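Local coordinates for Aureochrome1-like protein (PDB 6I20) that binds flavin mononucleotide in a PAS-fold LOV domain and, as in other aureochromes, probably serves as a blue-light sensor, at residues G76-V81 with F98-R103; F18-P23 with N111-Q116; N28-A33 with R51-L56. All coordinates share one frame; numbering follows the deposited sequence.

Contact 1 of 3, residues G76-V81 with F98-R103. With FMN (flavin mononucleotide), chain E.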
loop_
_atom_site.group_PDB
_atom_site.type_symbol
_atom_site.label_atom_id
_atom_site.label_comp_id
_atom_site.label_asym_id
_atom_site.label_seq_id
_atom_site.Cartn_x
_atom_site.Cartn_y
_atom_site.Cartn_z
ATOM N N GLY A 76 1.945 -14.318 5.813
ATOM C CA GLY A 76 0.901 -14.502 4.828
ATOM C C GLY A 76 -0.501 -14.164 5.317
ATOM O O GLY A 76 -1.447 -14.874 5.039
ATOM N N GLU A 77 -0.653 -13.064 6.027
ATOM C CA GLU A 77 -1.967 -12.636 6.516
ATOM C C GLU A 77 -2.307 -11.268 5.959
ATOM O O GLU A 77 -1.421 -10.376 5.983
ATOM C CB GLU A 77 -1.941 -12.560 8.044
ATOM C CG GLU A 77 -1.494 -13.832 8.756
ATOM C CD GLU A 77 -1.549 -13.696 10.255
ATOM O OE1 GLU A 77 -0.492 -13.392 10.895
ATOM O OE2 GLU A 77 -2.661 -13.843 10.808
ATOM N N ASP A 78 -3.540 -11.088 5.450
ATOM C CA ASP A 78 -4.080 -9.764 5.048
ATOM C C ASP A 78 -4.005 -8.847 6.261
ATOM O O ASP A 78 -4.322 -9.290 7.400
ATOM C CB ASP A 78 -5.580 -9.757 4.709
ATOM C CG ASP A 78 -5.948 -10.432 3.403
ATOM O OD1 ASP A 78 -5.083 -10.911 2.666
ATOM O OD2 ASP A 78 -7.166 -10.438 3.125
ATOM N N THR A 79 -3.835 -7.557 6.017
ATOM C CA THR A 79 -3.488 -6.686 7.114
ATOM C C THR A 79 -3.996 -5.266 6.889
ATOM O O THR A 79 -3.962 -4.771 5.763
ATOM C CB THR A 79 -1.951 -6.720 7.239
ATOM O OG1 THR A 79 -1.548 -8.083 7.434
ATOM C CG2 THR A 79 -1.500 -5.903 8.400
ATOM N N THR A 80 -4.468 -4.630 7.965
ATOM C CA THR A 80 -4.880 -3.243 7.952
ATOM C C THR A 80 -4.029 -2.515 8.996
ATOM O O THR A 80 -3.974 -2.937 10.162
ATOM C CB THR A 80 -6.345 -3.090 8.381
ATOM O OG1 THR A 80 -7.162 -3.942 7.590
ATOM C CG2 THR A 80 -6.826 -1.663 8.220
ATOM N N VAL A 81 -3.432 -1.411 8.585
ATOM C CA VAL A 81 -2.732 -0.518 9.544
ATOM C C VAL A 81 -3.129 0.915 9.234
ATOM O O VAL A 81 -3.582 1.240 8.108
ATOM C CB VAL A 81 -1.179 -0.613 9.541
ATOM C CG1 VAL A 81 -0.699 -1.996 9.928
ATOM C CG2 VAL A 81 -0.620 -0.157 8.218
ATOM N N PHE A 98 -4.376 -1.171 3.486
ATOM C CA PHE A 98 -4.749 -2.598 3.414
ATOM C C PHE A 98 -3.770 -3.301 2.493
ATOM O O PHE A 98 -3.568 -2.842 1.364
ATOM C CB PHE A 98 -6.148 -2.681 2.767
ATOM C CG PHE A 98 -6.563 -4.068 2.321
ATOM C CD1 PHE A 98 -6.593 -5.114 3.218
ATOM C CD2 PHE A 98 -6.933 -4.306 1.019
ATOM C CE1 PHE A 98 -7.023 -6.380 2.802
ATOM C CE2 PHE A 98 -7.365 -5.551 0.623
ATOM C CZ PHE A 98 -7.379 -6.585 1.497
ATOM N N ILE A 99 -3.196 -4.413 2.955
ATOM C CA ILE A 99 -2.303 -5.198 2.100
ATOM C C ILE A 99 -2.779 -6.636 2.110
ATOM O O ILE A 99 -3.105 -7.204 3.151
ATOM C CB ILE A 99 -0.809 -5.078 2.513
ATOM C CG1 ILE A 99 -0.389 -3.617 2.504
ATOM C CG2 ILE A 99 0.100 -5.863 1.576
ATOM C CD1 ILE A 99 0.984 -3.371 3.144
ATOM N N ALA A 100 -2.853 -7.198 0.908
ATOM C CA ALA A 100 -3.336 -8.570 0.725
ATOM C C ALA A 100 -2.531 -9.294 -0.343
ATOM O O ALA A 100 -2.109 -8.718 -1.330
ATOM C CB ALA A 100 -4.792 -8.578 0.302
ATOM N N ALA A 101 -2.368 -10.593 -0.128
ATOM C CA ALA A 101 -1.795 -11.458 -1.143
ATOM C C ALA A 101 -2.773 -11.693 -2.289
ATOM O O ALA A 101 -3.968 -11.922 -2.058
ATOM C CB ALA A 101 -1.402 -12.780 -0.547
ATOM N N LEU A 102 -2.253 -11.661 -3.503
ATOM C CA LEU A 102 -2.944 -12.094 -4.723
ATOM C C LEU A 102 -2.346 -13.425 -5.120
ATOM O O LEU A 102 -1.148 -13.523 -5.392
ATOM C CB LEU A 102 -2.793 -11.045 -5.807
ATOM C CG LEU A 102 -3.346 -9.651 -5.501
ATOM C CD1 LEU A 102 -2.914 -8.650 -6.549
ATOM C CD2 LEU A 102 -4.823 -9.664 -5.381
ATOM N N ARG A 103 -3.158 -14.468 -5.168
ATOM C CA ARG A 103 -2.708 -15.827 -5.300
ATOM C C ARG A 103 -3.079 -16.441 -6.630
ATOM O O ARG A 103 -4.104 -16.055 -7.258
ATOM C CB ARG A 103 -3.290 -16.707 -4.189
ATOM C CG ARG A 103 -2.884 -16.303 -2.808
ATOM C CD ARG A 103 -3.524 -17.151 -1.733
ATOM N NE ARG A 103 -3.155 -16.598 -0.439
ATOM C CZ ARG A 103 -2.053 -16.899 0.251
ATOM N NH1 ARG A 103 -1.197 -17.824 -0.153
ATOM N NH2 ARG A 103 -1.809 -16.268 1.403
HETATM N N1 FMN E . 4.022 1.367 3.257
HETATM C C2 FMN E . 3.543 2.615 3.449
HETATM O O2 FMN E . 4.061 3.314 4.352
HETATM N N3 FMN E . 2.547 3.154 2.704
HETATM C C4 FMN E . 1.930 2.451 1.707
HETATM O O4 FMN E . 0.960 2.962 1.085
HETATM C C4A FMN E . 2.419 1.141 1.439
HETATM N N5 FMN E . 1.859 0.393 0.436
HETATM C C5A FMN E . 2.301 -0.879 0.278
HETATM C C6 FMN E . 1.737 -1.694 -0.727
HETATM C C7 FMN E . 2.141 -2.972 -0.929
HETATM C C7M FMN E . 1.477 -3.846 -2.017
HETATM C C8 FMN E . 3.179 -3.545 -0.117
HETATM C C8M FMN E . 3.624 -4.958 -0.318
HETATM C C9 FMN E . 3.747 -2.773 0.867
HETATM C C9A FMN E . 3.332 -1.471 1.112
HETATM N N10 FMN E . 3.964 -0.658 2.086
HETATM C C10 FMN E . 3.472 0.599 2.290
HETATM C "C1'" FMN E . 4.937 -1.214 3.019
HETATM C "C2'" FMN E . 6.403 -1.144 2.582
HETATM O "O2'" FMN E . 6.465 -1.343 1.161
HETATM C "C3'" FMN E . 7.189 -2.244 3.278
HETATM O "O3'" FMN E . 6.607 -3.538 3.049
HETATM C "C4'" FMN E . 7.367 -2.053 4.767
HETATM O "O4'" FMN E . 7.913 -0.741 4.984
HETATM C "C5'" FMN E . 8.373 -3.105 5.343
HETATM O "O5'" FMN E . 9.467 -3.336 4.394
HETATM P P FMN E . 10.863 -3.861 5.009
HETATM O O1P FMN E . 11.813 -3.930 3.878
HETATM O O2P FMN E . 11.253 -2.888 6.043
HETATM O O3P FMN E . 10.501 -5.219 5.596
HETATM O O HOH W 1 -3.361 -14.205 2.516
HETATM O O HOH W 2 -5.491 -12.293 0.188
HETATM O O HOH W 3 -2.823 -11.726 2.464
#

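Contact 2 of 3, residues F18-P23 with N111-Q116. With FMN (flavin mononucleotide), chain E.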
loop_
_atom_site.group_PDB
_atom_site.type_symbol
_atom_site.label_atom_id
_atom_site.label_comp_id
_atom_site.label_asym_id
_atom_site.label_seq_id
_atom_site.Cartn_x
_atom_site.Cartn_y
_atom_site.Cartn_z
ATOM N N PHE A 18 -4.351 2.496 -5.233
ATOM C CA PHE A 18 -3.750 1.230 -4.941
ATOM C C PHE A 18 -2.481 1.057 -5.750
ATOM O O PHE A 18 -2.266 1.735 -6.764
ATOM C CB PHE A 18 -4.743 0.066 -5.201
ATOM C CG PHE A 18 -5.080 -0.136 -6.658
ATOM C CD1 PHE A 18 -6.102 0.613 -7.244
ATOM C CD2 PHE A 18 -4.336 -1.008 -7.468
ATOM C CE1 PHE A 18 -6.409 0.465 -8.594
ATOM C CE2 PHE A 18 -4.645 -1.142 -8.824
ATOM C CZ PHE A 18 -5.658 -0.378 -9.382
ATOM N N VAL A 19 -1.685 0.085 -5.282
ATOM C CA VAL A 19 -0.508 -0.397 -5.979
ATOM C C VAL A 19 -0.473 -1.912 -5.931
ATOM O O VAL A 19 -1.117 -2.534 -5.083
ATOM C CB VAL A 19 0.823 0.136 -5.383
ATOM C CG1 VAL A 19 0.871 1.648 -5.457
ATOM C CG2 VAL A 19 1.036 -0.342 -3.990
ATOM N N ILE A 20 0.263 -2.488 -6.869
ATOM C CA ILE A 20 0.560 -3.918 -6.920
ATOM C C ILE A 20 2.082 -4.062 -6.841
ATOM O O ILE A 20 2.792 -3.368 -7.593
ATOM C CB ILE A 20 0.067 -4.538 -8.256
ATOM C CG1 ILE A 20 -1.402 -4.164 -8.505
ATOM C CG2 ILE A 20 0.262 -6.036 -8.221
ATOM C CD1 ILE A 20 -2.333 -4.659 -7.426
ATOM N N SER A 21 2.572 -4.955 -5.968
ATOM C CA SER A 21 4.007 -5.222 -5.873
ATOM C C SER A 21 4.297 -6.643 -6.327
ATOM O O SER A 21 3.378 -7.476 -6.438
ATOM C CB SER A 21 4.535 -5.039 -4.448
ATOM O OG SER A 21 4.184 -6.151 -3.614
ATOM N N ASP A 22 5.552 -6.928 -6.604
ATOM C CA ASP A 22 6.006 -8.250 -7.029
ATOM C C ASP A 22 7.137 -8.746 -6.138
ATOM O O ASP A 22 8.273 -8.294 -6.280
ATOM C CB ASP A 22 6.449 -8.231 -8.497
ATOM C CG ASP A 22 6.802 -9.623 -9.051
ATOM O OD1 ASP A 22 7.055 -10.566 -8.281
ATOM O OD2 ASP A 22 6.827 -9.770 -10.297
ATOM N N PRO A 23 6.854 -9.698 -5.237
ATOM C CA PRO A 23 7.862 -10.128 -4.284
ATOM C C PRO A 23 8.999 -10.951 -4.870
ATOM O O PRO A 23 9.986 -11.168 -4.198
ATOM C CB PRO A 23 7.077 -10.920 -3.265
ATOM C CG PRO A 23 5.915 -11.463 -4.049
ATOM C CD PRO A 23 5.552 -10.376 -5.009
ATOM N N ASN A 111 1.506 -11.770 -6.319
ATOM C CA ASN A 111 1.649 -10.325 -6.165
ATOM C C ASN A 111 1.059 -9.924 -4.822
ATOM O O ASN A 111 0.293 -10.694 -4.209
ATOM C CB ASN A 111 0.924 -9.537 -7.280
ATOM C CG ASN A 111 1.567 -9.683 -8.644
ATOM O OD1 ASN A 111 1.034 -10.382 -9.527
ATOM N ND2 ASN A 111 2.699 -9.009 -8.867
ATOM N N TYR A 112 1.367 -8.702 -4.366
ATOM C CA TYR A 112 0.616 -8.102 -3.280
ATOM C C TYR A 112 -0.144 -6.886 -3.761
ATOM O O TYR A 112 0.334 -6.145 -4.631
ATOM C CB TYR A 112 1.542 -7.661 -2.131
ATOM C CG TYR A 112 2.191 -8.818 -1.432
ATOM C CD1 TYR A 112 1.511 -9.559 -0.491
ATOM C CD2 TYR A 112 3.506 -9.156 -1.675
ATOM C CE1 TYR A 112 2.105 -10.637 0.135
ATOM C CE2 TYR A 112 4.103 -10.231 -1.038
ATOM C CZ TYR A 112 3.409 -10.984 -0.148
ATOM O OH TYR A 112 4.029 -12.062 0.470
ATOM N N LEU A 113 -1.342 -6.715 -3.201
ATOM C CA LEU A 113 -2.169 -5.563 -3.425
ATOM C C LEU A 113 -2.083 -4.674 -2.204
ATOM O O LEU A 113 -2.217 -5.166 -1.086
ATOM C CB LEU A 113 -3.630 -6.021 -3.604
ATOM C CG LEU A 113 -4.696 -4.936 -3.666
ATOM C CD1 LEU A 113 -4.497 -4.072 -4.884
ATOM C CD2 LEU A 113 -6.081 -5.577 -3.654
ATOM N N GLY A 114 -1.921 -3.369 -2.423
ATOM C CA GLY A 114 -2.002 -2.415 -1.325
ATOM C C GLY A 114 -2.967 -1.321 -1.692
ATOM O O GLY A 114 -2.884 -0.752 -2.779
ATOM N N VAL A 115 -3.938 -1.075 -0.824
ATOM C CA VAL A 115 -4.958 -0.060 -1.048
ATOM C C VAL A 115 -4.842 1.006 0.024
ATOM O O VAL A 115 -4.886 0.681 1.219
ATOM C CB VAL A 115 -6.384 -0.687 -1.034
ATOM C CG1 VAL A 115 -7.450 0.401 -1.223
ATOM C CG2 VAL A 115 -6.501 -1.820 -2.067
ATOM N N GLN A 116 -4.700 2.264 -0.386
ATOM C CA GLN A 116 -4.469 3.371 0.531
ATOM C C GLN A 116 -5.734 4.213 0.641
ATOM O O GLN A 116 -6.333 4.589 -0.350
ATOM C CB GLN A 116 -3.332 4.265 0.026
ATOM C CG GLN A 116 -2.002 3.557 -0.065
ATOM C CD GLN A 116 -1.744 2.726 -1.299
ATOM O OE1 GLN A 116 -2.471 2.803 -2.308
ATOM N NE2 GLN A 116 -0.638 1.921 -1.260
HETATM N N1 FMN E . 4.022 1.367 3.257
HETATM C C2 FMN E . 3.543 2.615 3.449
HETATM O O2 FMN E . 4.061 3.314 4.352
HETATM N N3 FMN E . 2.547 3.154 2.704
HETATM C C4 FMN E . 1.930 2.451 1.707
HETATM O O4 FMN E . 0.960 2.962 1.085
HETATM C C4A FMN E . 2.419 1.141 1.439
HETATM N N5 FMN E . 1.859 0.393 0.436
HETATM C C5A FMN E . 2.301 -0.879 0.278
HETATM C C6 FMN E . 1.737 -1.694 -0.727
HETATM C C7 FMN E . 2.141 -2.972 -0.929
HETATM C C7M FMN E . 1.477 -3.846 -2.017
HETATM C C8 FMN E . 3.179 -3.545 -0.117
HETATM C C8M FMN E . 3.624 -4.958 -0.318
HETATM C C9 FMN E . 3.747 -2.773 0.867
HETATM C C9A FMN E . 3.332 -1.471 1.112
HETATM N N10 FMN E . 3.964 -0.658 2.086
HETATM C C10 FMN E . 3.472 0.599 2.290
HETATM C "C1'" FMN E . 4.937 -1.214 3.019
HETATM C "C2'" FMN E . 6.403 -1.144 2.582
HETATM O "O2'" FMN E . 6.465 -1.343 1.161
HETATM C "C3'" FMN E . 7.189 -2.244 3.278
HETATM O "O3'" FMN E . 6.607 -3.538 3.049
HETATM C "C4'" FMN E . 7.367 -2.053 4.767
HETATM O "O4'" FMN E . 7.913 -0.741 4.984
HETATM C "C5'" FMN E . 8.373 -3.105 5.343
HETATM O "O5'" FMN E . 9.467 -3.336 4.394
HETATM P P FMN E . 10.863 -3.861 5.009
HETATM O O1P FMN E . 11.813 -3.930 3.878
HETATM O O2P FMN E . 11.253 -2.888 6.043
HETATM O O3P FMN E . 10.501 -5.219 5.596
HETATM O O HOH W 4 4.357 -9.001 -11.364
#

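Contact 3 of 3, residues N28-A33 with R51-L56. With FMN (flavin mononucleotide), chain E.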
loop_
_atom_site.group_PDB
_atom_site.type_symbol
_atom_site.label_atom_id
_atom_site.label_comp_id
_atom_site.label_asym_id
_atom_site.label_seq_id
_atom_site.Cartn_x
_atom_site.Cartn_y
_atom_site.Cartn_z
ATOM N N ASN A 28 10.727 -6.297 -3.451
ATOM C CA ASN A 28 9.273 -6.278 -3.552
ATOM C C ASN A 28 8.713 -4.943 -4.044
ATOM O O ASN A 28 7.864 -4.297 -3.374
ATOM C CB ASN A 28 8.665 -6.645 -2.179
ATOM C CG ASN A 28 7.175 -6.910 -2.217
ATOM O OD1 ASN A 28 6.613 -7.305 -3.244
ATOM N ND2 ASN A 28 6.531 -6.681 -1.093
ATOM N N PRO A 29 9.162 -4.523 -5.237
ATOM C CA PRO A 29 8.780 -3.215 -5.735
ATOM C C PRO A 29 7.394 -3.162 -6.368
ATOM O O PRO A 29 6.825 -4.191 -6.779
ATOM C CB PRO A 29 9.809 -2.966 -6.797
ATOM C CG PRO A 29 10.051 -4.315 -7.380
ATOM C CD PRO A 29 10.051 -5.204 -6.170
ATOM N N ILE A 30 6.922 -1.951 -6.515
ATOM C CA ILE A 30 5.680 -1.647 -7.205
ATOM C C ILE A 30 5.845 -1.964 -8.699
ATOM O O ILE A 30 6.793 -1.509 -9.353
ATOM C CB ILE A 30 5.303 -0.180 -7.032
ATOM C CG1 ILE A 30 5.047 0.192 -5.589
ATOM C CG2 ILE A 30 4.115 0.208 -7.900
ATOM C CD1 ILE A 30 5.054 1.713 -5.392
ATOM N N VAL A 31 4.878 -2.724 -9.246
ATOM C CA VAL A 31 4.802 -3.044 -10.674
ATOM C C VAL A 31 3.550 -2.410 -11.337
ATOM O O VAL A 31 3.457 -2.441 -12.575
ATOM C CB VAL A 31 4.870 -4.554 -11.001
ATOM C CG1 VAL A 31 6.241 -5.118 -10.657
ATOM C CG2 VAL A 31 3.742 -5.307 -10.308
ATOM N N TYR A 32 2.643 -1.821 -10.559
ATOM C CA TYR A 32 1.487 -1.133 -11.106
ATOM C C TYR A 32 1.055 -0.129 -10.033
ATOM O O TYR A 32 0.985 -0.487 -8.835
ATOM C CB TYR A 32 0.315 -2.117 -11.384
ATOM C CG TYR A 32 -0.825 -1.441 -12.083
ATOM C CD1 TYR A 32 -1.818 -0.788 -11.355
ATOM C CD2 TYR A 32 -0.885 -1.416 -13.487
ATOM C CE1 TYR A 32 -2.853 -0.088 -12.009
ATOM C CE2 TYR A 32 -1.900 -0.754 -14.145
ATOM C CZ TYR A 32 -2.864 -0.083 -13.402
ATOM O OH TYR A 32 -3.879 0.582 -14.090
ATOM N N ALA A 33 0.726 1.096 -10.436
ATOM C CA ALA A 33 0.200 2.101 -9.492
ATOM C C ALA A 33 -0.951 2.808 -10.134
ATOM O O ALA A 33 -0.876 3.204 -11.297
ATOM C CB ALA A 33 1.272 3.118 -9.107
ATOM N N ARG A 51 10.081 0.750 -7.374
ATOM C CA ARG A 51 10.434 1.169 -6.028
ATOM C C ARG A 51 9.575 0.456 -4.987
ATOM O O ARG A 51 8.401 0.194 -5.222
ATOM C CB ARG A 51 10.223 2.690 -5.883
ATOM C CG ARG A 51 11.021 3.499 -6.904
ATOM C CD ARG A 51 12.487 3.561 -6.501
ATOM N NE ARG A 51 12.667 3.871 -5.094
ATOM C CZ ARG A 51 12.644 5.089 -4.536
ATOM N NH1 ARG A 51 12.755 5.177 -3.255
ATOM N NH2 ARG A 51 12.551 6.207 -5.251
ATOM N N ASN A 52 10.159 0.115 -3.846
ATOM C CA ASN A 52 9.403 -0.322 -2.679
ATOM C C ASN A 52 8.634 0.867 -2.112
ATOM O O ASN A 52 9.177 1.980 -2.018
ATOM C CB ASN A 52 10.357 -0.894 -1.629
ATOM C CG ASN A 52 9.630 -1.477 -0.455
ATOM O OD1 ASN A 52 9.131 -0.736 0.381
ATOM N ND2 ASN A 52 9.552 -2.810 -0.404
ATOM N N CYS A 53 7.407 0.633 -1.664
ATOM C CA CYS A 53 6.518 1.700 -1.187
ATOM C C CYS A 53 6.959 2.413 0.141
ATOM O O CYS A 53 6.362 3.415 0.529
ATOM C CB CYS A 53 5.065 1.160 -1.116
ATOM S SG CYS A 53 3.800 2.299 -1.679
ATOM N N ARG A 54 8.045 1.937 0.765
ATOM C CA ARG A 54 8.527 2.571 1.965
ATOM C C ARG A 54 8.941 4.013 1.740
ATOM O O ARG A 54 9.179 4.729 2.717
ATOM C CB ARG A 54 9.666 1.785 2.601
ATOM C CG ARG A 54 10.997 1.942 1.916
ATOM C CD ARG A 54 12.124 1.264 2.678
ATOM N NE ARG A 54 12.026 -0.175 2.692
ATOM C CZ ARG A 54 12.425 -0.968 1.706
ATOM N NH1 ARG A 54 12.991 -0.491 0.608
ATOM N NH2 ARG A 54 12.249 -2.282 1.818
ATOM N N PHE A 55 9.114 4.457 0.499
ATOM C CA PHE A 55 9.390 5.874 0.243
ATOM C C PHE A 55 8.350 6.848 0.784
ATOM O O PHE A 55 8.587 8.048 0.900
ATOM C CB PHE A 55 9.701 6.174 -1.251
ATOM C CG PHE A 55 8.529 5.961 -2.186
ATOM C CD1 PHE A 55 7.542 6.922 -2.316
ATOM C CD2 PHE A 55 8.422 4.800 -2.942
ATOM C CE1 PHE A 55 6.479 6.714 -3.168
ATOM C CE2 PHE A 55 7.336 4.589 -3.776
ATOM C CZ PHE A 55 6.351 5.531 -3.868
ATOM N N LEU A 56 7.174 6.305 1.095
ATOM C CA LEU A 56 6.102 7.101 1.739
ATOM C C LEU A 56 6.299 7.337 3.218
ATOM O O LEU A 56 5.586 8.126 3.821
ATOM C CB LEU A 56 4.740 6.468 1.473
ATOM C CG LEU A 56 4.293 6.420 0.032
ATOM C CD1 LEU A 56 2.934 5.726 -0.060
ATOM C CD2 LEU A 56 4.203 7.804 -0.600
HETATM N N1 FMN E . 4.022 1.367 3.257
HETATM C C2 FMN E . 3.543 2.615 3.449
HETATM O O2 FMN E . 4.061 3.314 4.352
HETATM N N3 FMN E . 2.547 3.154 2.704
HETATM C C4 FMN E . 1.930 2.451 1.707
HETATM O O4 FMN E . 0.960 2.962 1.085
HETATM C C4A FMN E . 2.419 1.141 1.439
HETATM N N5 FMN E . 1.859 0.393 0.436
HETATM C C5A FMN E . 2.301 -0.879 0.278
HETATM C C6 FMN E . 1.737 -1.694 -0.727
HETATM C C7 FMN E . 2.141 -2.972 -0.929
HETATM C C7M FMN E . 1.477 -3.846 -2.017
HETATM C C8 FMN E . 3.179 -3.545 -0.117
HETATM C C8M FMN E . 3.624 -4.958 -0.318
HETATM C C9 FMN E . 3.747 -2.773 0.867
HETATM C C9A FMN E . 3.332 -1.471 1.112
HETATM N N10 FMN E . 3.964 -0.658 2.086
HETATM C C10 FMN E . 3.472 0.599 2.290
HETATM C "C1'" FMN E . 4.937 -1.214 3.019
HETATM C "C2'" FMN E . 6.403 -1.144 2.582
HETATM O "O2'" FMN E . 6.465 -1.343 1.161
HETATM C "C3'" FMN E . 7.189 -2.244 3.278
HETATM O "O3'" FMN E . 6.607 -3.538 3.049
HETATM C "C4'" FMN E . 7.367 -2.053 4.767
HETATM O "O4'" FMN E . 7.913 -0.741 4.984
HETATM C "C5'" FMN E . 8.373 -3.105 5.343
HETATM O "O5'" FMN E . 9.467 -3.336 4.394
HETATM P P FMN E . 10.863 -3.861 5.009
HETATM O O1P FMN E . 11.813 -3.930 3.878
HETATM O O2P FMN E . 11.253 -2.888 6.043
HETATM O O3P FMN E . 10.501 -5.219 5.596
HETATM O O HOH W 5 6.492 -2.228 -1.895
#

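Contact 1 of 3, residues G76-V81 with F98-R103
Thr-79 and Ile-99 form an antiparallel hydrogen-bonded pair, the last pair of the hairpin between strands 79-86 and 92-103 before the first of these strands gives way to loop. Thr-79 N gives its hydrogen to Ile-99 O at 3.0 Å, and the bond returned from Ile-99 N to Thr-79 O is the straighter of the two, 163° at the hydrogen. Each carbonyl also takes a CA-H...O contact, Ile-99 O from Asp-78 and Thr-79 O from Phe-98. The tight side lies toward the flavin: Ile-99, with CG1 anti to its carbonyl carbon (chi1 -57°) in the conformer described, sends CD1 to within 3.6 Å of FMN C9. On the outer side, Asp-78 bends back over the strand, OD1 lying 3.3 Å from Ala-100 CB, while OD2 sits near the plane of the Phe-98 ring, at its edge, 4.1 Å from CE1; carboxylate and ring stand perpendicular. Beyond this pair the backbones diverge and water takes over. One water donates to both Asp-78 OD1 and Ala-101 O, and another accepts from Ala-101 N, 2.9 Å away. A third joins Gly-76 O to Arg-103 NH2, which lie 3.9 Å apart with the carbonyl oxygen in the guanidinium plane; Arg-103 NH1 is held by Gly-107. Gly-76, with positive phi, leads the chain out of helix 63-75. Val-69 and Leu-73 of that helix cover Ile-99, and on the other flank strand 109-119 pairs with Phe-98, Ala-100 and Leu-102, placing this hairpin at the sheet's edge.

Contact 2 of 3, residues F18-P23 with N111-Q116
Gln-116 reaches across the strand pair to Phe-18 and to the flavin with the two ends of one amide. Its CB leads to CG, which lies 3.2 Å from FMN O4; a bend at chi2 (82°) then carries CD past the same oxygen. At the tip the amide divides: OE1 rests 3.3 Å from Phe-18 CA, whereas NE2 donates to FMN O4 at 3.0 Å and more weakly to FMN N5, with Val-19 CG2 also beside it. The backbones are antiparallel, Val-19 pairing with Gly-114 and Ser-21 with Tyr-112 through two hydrogen bonds each. Ser-21 O is gripped twice, by Tyr-112 N and by Asn-111 ND2 at 3.0 Å, the donors arriving from opposite faces of its carbonyl plane; Asn-111 OD1 is hydrogen-bonded to Tyr-5 OH. On the flavin side Ser-21 OG meets the edge of the Tyr-112 ring and hydrogen-bonds Asn-28. Gly-114 comes so near the flavin that a CB there would collide with FMN C6. The reverse face is apolar: Ile-20, deposited in two conformers, packs on Leu-113, with Phe-18 nearby, all three against helix 6-13. The flavin's methyl end thus meets a mixed wall of Ser-21 OG and backbone atoms of 112-114, while at O4 and N5 a donating glutamine amide could sense a change in flavin protonation, as proposed for LOV domains.

Contact 3 of 3, residues N28-A33 with R51-L56
The ring of Phe-55 meets Ile-30 at its edge, where CE2 lies 4.0 Å from Ile-30 CD1, while one face looks toward Cys-53 O. The guanidinium of Arg-54 has Asn-52 OD1 over the centre of one face, 3.5 Å above the plane, and the FMN phosphate at its edge, NH2 donating to O1P at 2.7 Å; NH1 forms a salt bridge with Asp-27. Here is the Asn-Cys-Arg-Phe-Leu run of LOV domains, a flavin-binding branch of the PAS fold, clasped to strand 30-33. Asn-52 heads it as an Asx turn: with CG anti to the backbone N (chi1 -175°), its OD1 accepts from Arg-54 N and from FMN O2', the latter 2.8 Å away, while ND2 is held by Asp-27 O. An alanine at this position is likely to leave the ribityl O2' without its acceptor and Arg-54 N without the acceptor that closes the Asx turn. Between the segments one straight bond, 174° at the hydrogen, runs from Ile-30 N to Arg-51 O, the donor standing above the carbonyl plane. The side chain of Ile-30 follows it, CG1 lying against the same oxygen and CD1 touching both Cys-53 SG and Phe-55. A water held by Asn-28 O and Cys-53 N also donates to FMN O2', tying both segments to the ligand. Cys-53 occupies the place of the cysteine that, in related LOV domains, forms a photoadduct with flavin C4A; it is deposited in two conformers, and in the one described SG lies 3.6 Å from FMN C4A.

In the fold
From the N terminus the chain enters strand 18-21, whose partner in contact 2 comes only after 87 intervening residues, so this contact closes the longest loop. Within that loop strand 30-33 follows, and contact 3 closes a short, largely helical loop onto the segment 51-56. Helix 63-75 then leads into contact 1, which closes the hairpin of strands 79-86 and 92-103. Contacts 3 and 1 are therefore in series, both nested inside contact 2, and none cross. Contact 2 touches each of them through neighbouring strands of the sheet, while contacts 1 and 3 stay about 7 Å apart at their nearest atoms; all three touch the flavin.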